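Local atomic coordinates of DNA topoisomerase 2-associated protein PAT1 (Saccharomyces cerevisiae, PDB entry 5LMG), a protein that activates mRNA decapping and represses translation in yeast, its C-terminal domain directly binding the decapping enzyme Dcp2 and the exonuclease Xrn1. Residues Phe160-Ile163 against Ile164-Ile168; Leu314-Lys317 against Glu318-Ser322. The protein carries 2 engineered substitutions. All coordinates share one frame; numbering follows the deposited sequence.

Contact 1 of 2, residues Phe160-Ile163 against Ile164-Ile168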
loop_
_atom_site.group_PDB
_atom_site.type_symbol
_atom_site.label_atom_id
_atom_site.label_comp_id
_atom_site.label_asym_id
_atom_site.label_seq_id
_atom_site.Cartn_x
_atom_site.Cartn_y
_atom_site.Cartn_z
ATOM N N PHE A 160 6.995 2.263 -8.781
ATOM C CA PHE A 160 5.700 1.603 -8.914
ATOM C C PHE A 160 4.685 2.251 -7.973
ATOM O O PHE A 160 3.576 2.557 -8.401
ATOM C CB PHE A 160 5.821 0.103 -8.617
ATOM C CG PHE A 160 4.623 -0.702 -9.056
ATOM C CD1 PHE A 160 3.468 -0.742 -8.281
ATOM C CD2 PHE A 160 4.647 -1.426 -10.241
ATOM C CE1 PHE A 160 2.360 -1.498 -8.682
ATOM C CE2 PHE A 160 3.537 -2.175 -10.646
ATOM C CZ PHE A 160 2.403 -2.204 -9.861
ATOM N N GLN A 161 5.095 2.523 -6.721
ATOM C CA GLN A 161 4.283 3.175 -5.696
ATOM C C GLN A 161 3.796 4.564 -6.143
ATOM O O GLN A 161 2.597 4.836 -6.085
ATOM C CB GLN A 161 5.070 3.249 -4.368
ATOM C CG GLN A 161 4.430 4.082 -3.237
ATOM C CD GLN A 161 3.280 3.392 -2.528
ATOM O OE1 GLN A 161 3.291 2.179 -2.286
ATOM N NE2 GLN A 161 2.272 4.172 -2.143
ATOM N N MET A 162 4.726 5.417 -6.607
ATOM C CA MET A 162 4.482 6.790 -7.039
ATOM C C MET A 162 3.568 6.891 -8.280
ATOM O O MET A 162 2.652 7.713 -8.292
ATOM C CB MET A 162 5.830 7.500 -7.279
ATOM C CG MET A 162 5.707 8.961 -7.618
ATOM S SD MET A 162 7.246 9.652 -8.267
ATOM C CE MET A 162 7.214 9.048 -9.936
ATOM N N ILE A 163 3.825 6.073 -9.311
ATOM C CA ILE A 163 3.084 6.129 -10.569
ATOM C C ILE A 163 1.791 5.304 -10.546
ATOM O O ILE A 163 0.718 5.885 -10.716
ATOM C CB ILE A 163 4.009 5.768 -11.767
ATOM C CG1 ILE A 163 5.051 6.893 -11.993
ATOM C CG2 ILE A 163 3.195 5.466 -13.048
ATOM C CD1 ILE A 163 6.154 6.624 -13.048
ATOM N N ILE A 164 1.895 3.966 -10.371
ATOM C CA ILE A 164 0.770 3.035 -10.431
ATOM C C ILE A 164 -0.325 3.307 -9.379
ATOM O O ILE A 164 -1.508 3.377 -9.746
ATOM C CB ILE A 164 1.243 1.552 -10.406
ATOM C CG1 ILE A 164 2.391 1.275 -11.438
ATOM C CG2 ILE A 164 0.081 0.562 -10.555
ATOM C CD1 ILE A 164 2.128 1.578 -12.977
ATOM N N LEU A 165 0.050 3.467 -8.100
ATOM C CA LEU A 165 -0.955 3.670 -7.057
ATOM C C LEU A 165 -1.717 4.991 -7.190
ATOM O O LEU A 165 -2.918 4.989 -6.959
ATOM C CB LEU A 165 -0.369 3.476 -5.662
ATOM C CG LEU A 165 -0.584 2.068 -5.060
ATOM C CD1 LEU A 165 0.019 0.949 -5.926
ATOM C CD2 LEU A 165 -0.043 2.003 -3.686
ATOM N N LYS A 166 -1.054 6.074 -7.651
ATOM C CA LYS A 166 -1.666 7.385 -7.913
ATOM C C LYS A 166 -2.757 7.256 -9.010
ATOM O O LYS A 166 -3.811 7.876 -8.898
ATOM C CB LYS A 166 -0.578 8.387 -8.355
ATOM C CG LYS A 166 -0.963 9.865 -8.262
ATOM C CD LYS A 166 -0.018 10.747 -9.090
ATOM C CE LYS A 166 1.357 10.933 -8.483
ATOM N NZ LYS A 166 2.366 11.281 -9.516
ATOM N N ILE A 167 -2.499 6.435 -10.048
ATOM C CA ILE A 167 -3.426 6.147 -11.150
ATOM C C ILE A 167 -4.662 5.375 -10.623
ATOM O O ILE A 167 -5.786 5.727 -10.959
ATOM C CB ILE A 167 -2.697 5.368 -12.289
ATOM C CG1 ILE A 167 -1.705 6.266 -13.053
ATOM C CG2 ILE A 167 -3.683 4.693 -13.253
ATOM C CD1 ILE A 167 -0.676 5.481 -13.888
ATOM N N ILE A 168 -4.437 4.324 -9.808
ATOM C CA ILE A 168 -5.502 3.498 -9.241
ATOM C C ILE A 168 -6.430 4.360 -8.373
ATOM O O ILE A 168 -7.638 4.356 -8.616
ATOM C CB ILE A 168 -4.930 2.238 -8.538
ATOM C CG1 ILE A 168 -4.356 1.266 -9.605
ATOM C CG2 ILE A 168 -5.977 1.551 -7.644
ATOM C CD1 ILE A 168 -3.420 0.185 -9.113
#
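Phe160 CG lies anti to the backbone N (chi1 -166°), which swings the ring toward the C-terminal end of the helix so that one face meets Ile164, one turn on; Ile164, with chi1 -49°, sets CG1 beside its backbone N and over that ring. CG1 stands 3.5 Å from the centroid of the Phe160 ring and 5° off its normal, a CH-pi contact squarely over the face. The second branch, CG2 of Ile164, reaches the rim atom CE1 of Phe160 at 3.6 Å. Between these two residues the main-chain bond, Ile164 N to Phe160 O, is short but bent and weak. An alanine in place of Phe160 is likely to leave the Ile164 branches without their aromatic partner and open a gap toward Ile106 and Leu135. On another side, Leu165 CD2 lies 3.5 Å from Gln161 NE2, while Gln161 OE1 takes a hydrogen bond from Asn205. Ile163 and Ile167 run side by side, CG2 of Ile163 4.0 Å from CD1 of Ile167, facing Pro110 and Phe113. This is the i to i+4 packing of alpha helix 151-174, its apolar side against helices 103-114 and 201-216, in a mainly helical TPR-clan domain.

Contact 2 of 2, residues Leu314-Lys317 against Glu318-Ser322; sequences LQKK and EKELS
Glu318 and Leu314 meet through the backbone, Glu318 N donating to Leu314 O at 3.0 Å, the first rung of a ladder that runs round the helix. Lys319, Glu320 and Leu321 bond in the same way to Gln315, Lys316 and Lys317, and the Glu320 N to Lys316 O bond is fairly straight at 164°. Aliphatic carbons lie against these carbonyls: Glu320 CG comes to 3.3 Å from Lys316 O, and Lys319 CG to 3.4 Å from Gln315 O. The ladder is the regular i to i+4 pattern of an alpha helix, in the last turns of helix 290-322, which packs along helix 329-355 as an antiparallel helical hairpin. The packed face is the one turned to that partner: Leu314 and Leu321 press on Leu345 and Ile338, and Glu318, its chain extended, forms a salt bridge with Lys342. At the end of the helix Ser322 OG donates to Glu318 O over 3.1 Å, and the same oxygen also accepts from the backbone N of Ser322. Gln315 stands at the border, touching Tyr346 while its CG lies 3.9 Å from CE of Lys319, which crosses it. Away from the partner, Lys316, Lys317 and Glu320 are exposed and more loosely arranged. Lys316 bends at chi2 (-100°), bringing its CE to 3.8 Å from Glu320 CG, yet Lys316 NZ remains 5.3 Å from Glu320 OE2; their charged atoms are not in contact, so any attraction is probably weak.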
loop_
_atom_site.group_PDB
_atom_site.type_symbol
_atom_site.label_atom_id
_atom_site.label_comp_id
_atom_site.label_asym_id
_atom_site.label_seq_id
_atom_site.Cartn_x
_atom_site.Cartn_y
_atom_site.Cartn_z
ATOM N N LEU A 314 12.038 8.619 22.821
ATOM C CA LEU A 314 12.266 9.903 22.153
ATOM C C LEU A 314 11.923 11.094 23.057
ATOM O O LEU A 314 12.654 12.085 23.049
ATOM C CB LEU A 314 11.523 9.992 20.817
ATOM C CG LEU A 314 12.110 9.162 19.668
ATOM C CD1 LEU A 314 11.107 9.025 18.552
ATOM C CD2 LEU A 314 13.387 9.792 19.128
ATOM N N GLN A 315 10.832 10.987 23.847
ATOM C CA GLN A 315 10.411 12.034 24.781
ATOM C C GLN A 315 11.475 12.249 25.884
ATOM O O GLN A 315 11.775 13.396 26.223
ATOM C CB GLN A 315 9.037 11.701 25.386
ATOM C CG GLN A 315 8.421 12.866 26.166
ATOM C CD GLN A 315 7.084 12.545 26.783
ATOM O OE1 GLN A 315 6.785 11.404 27.161
ATOM N NE2 GLN A 315 6.260 13.568 26.938
ATOM N N LYS A 316 12.047 11.149 26.417
ATOM C CA LYS A 316 13.124 11.186 27.411
ATOM C C LYS A 316 14.357 11.908 26.818
ATOM O O LYS A 316 14.912 12.784 27.479
ATOM C CB LYS A 316 13.461 9.753 27.906
ATOM C CG LYS A 316 14.722 9.635 28.762
ATOM C CD LYS A 316 15.904 9.129 27.938
ATOM C CE LYS A 316 17.208 9.267 28.665
ATOM N NZ LYS A 316 18.344 8.710 27.874
ATOM N N LYS A 317 14.761 11.546 25.573
ATOM C CA LYS A 317 15.912 12.123 24.854
ATOM C C LYS A 317 15.737 13.623 24.668
ATOM O O LYS A 317 16.685 14.387 24.886
ATOM C CB LYS A 317 16.109 11.439 23.493
ATOM C CG LYS A 317 16.778 10.084 23.608
ATOM C CD LYS A 317 16.865 9.364 22.269
ATOM C CE LYS A 317 17.396 7.962 22.473
ATOM N NZ LYS A 317 17.460 7.196 21.201
ATOM N N GLU A 318 14.503 14.032 24.298
ATOM C CA GLU A 318 14.103 15.421 24.110
ATOM C C GLU A 318 14.320 16.198 25.412
ATOM O O GLU A 318 14.996 17.222 25.381
ATOM C CB GLU A 318 12.634 15.499 23.676
ATOM C CG GLU A 318 12.170 16.907 23.340
ATOM C CD GLU A 318 10.680 17.070 23.102
ATOM O OE1 GLU A 318 10.051 16.140 22.544
ATOM O OE2 GLU A 318 10.164 18.174 23.385
ATOM N N LYS A 319 13.788 15.680 26.547
ATOM C CA LYS A 319 13.898 16.282 27.885
ATOM C C LYS A 319 15.348 16.470 28.318
ATOM O O LYS A 319 15.709 17.551 28.781
ATOM C CB LYS A 319 13.152 15.438 28.938
ATOM C CG LYS A 319 11.635 15.532 28.859
ATOM C CD LYS A 319 10.980 14.569 29.844
ATOM C CE LYS A 319 9.495 14.440 29.615
ATOM N NZ LYS A 319 8.928 13.286 30.363
ATOM N N GLU A 320 16.169 15.416 28.158
ATOM C CA GLU A 320 17.584 15.386 28.527
ATOM C C GLU A 320 18.444 16.375 27.726
ATOM O O GLU A 320 19.345 16.999 28.296
ATOM C CB GLU A 320 18.146 13.951 28.423
ATOM C CG GLU A 320 17.558 12.956 29.419
ATOM C CD GLU A 320 17.967 13.154 30.869
ATOM O OE1 GLU A 320 17.153 13.707 31.643
ATOM O OE2 GLU A 320 19.103 12.771 31.225
ATOM N N LEU A 321 18.163 16.521 26.420
ATOM C CA LEU A 321 18.921 17.410 25.542
ATOM C C LEU A 321 18.480 18.865 25.610
ATOM O O LEU A 321 19.335 19.744 25.522
ATOM C CB LEU A 321 18.931 16.916 24.086
ATOM C CG LEU A 321 19.729 15.644 23.778
ATOM C CD1 LEU A 321 19.597 15.279 22.321
ATOM C CD2 LEU A 321 21.208 15.804 24.114
ATOM N N SER A 322 17.161 19.124 25.753
ATOM C CA SER A 322 16.610 20.482 25.829
ATOM C C SER A 322 17.051 21.251 27.089
ATOM O O SER A 322 17.133 22.478 27.035
ATOM C CB SER A 322 15.087 20.470 25.707
ATOM O OG SER A 322 14.470 19.929 26.863
#

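Neither contact closes a loop: each joins consecutive turns of one helix, and they follow in series without nesting or crossing. From the N terminus the chain passes helix 103-114 before entering helix 151-174, where contact 1 sits near the middle of the molecule and faces both that earlier helix and helix 201-216, still to come. Several further helices lead to 290-322, whose C-terminal end holds contact 2. Beyond it the chain turns back into helix 329-355, which lies against the residues just passed. The centres are 38 Å apart and the nearest atoms about 23 Å, so the two belong to separate regions: a partly buried helix near the centre of the chain and an outlying hairpin.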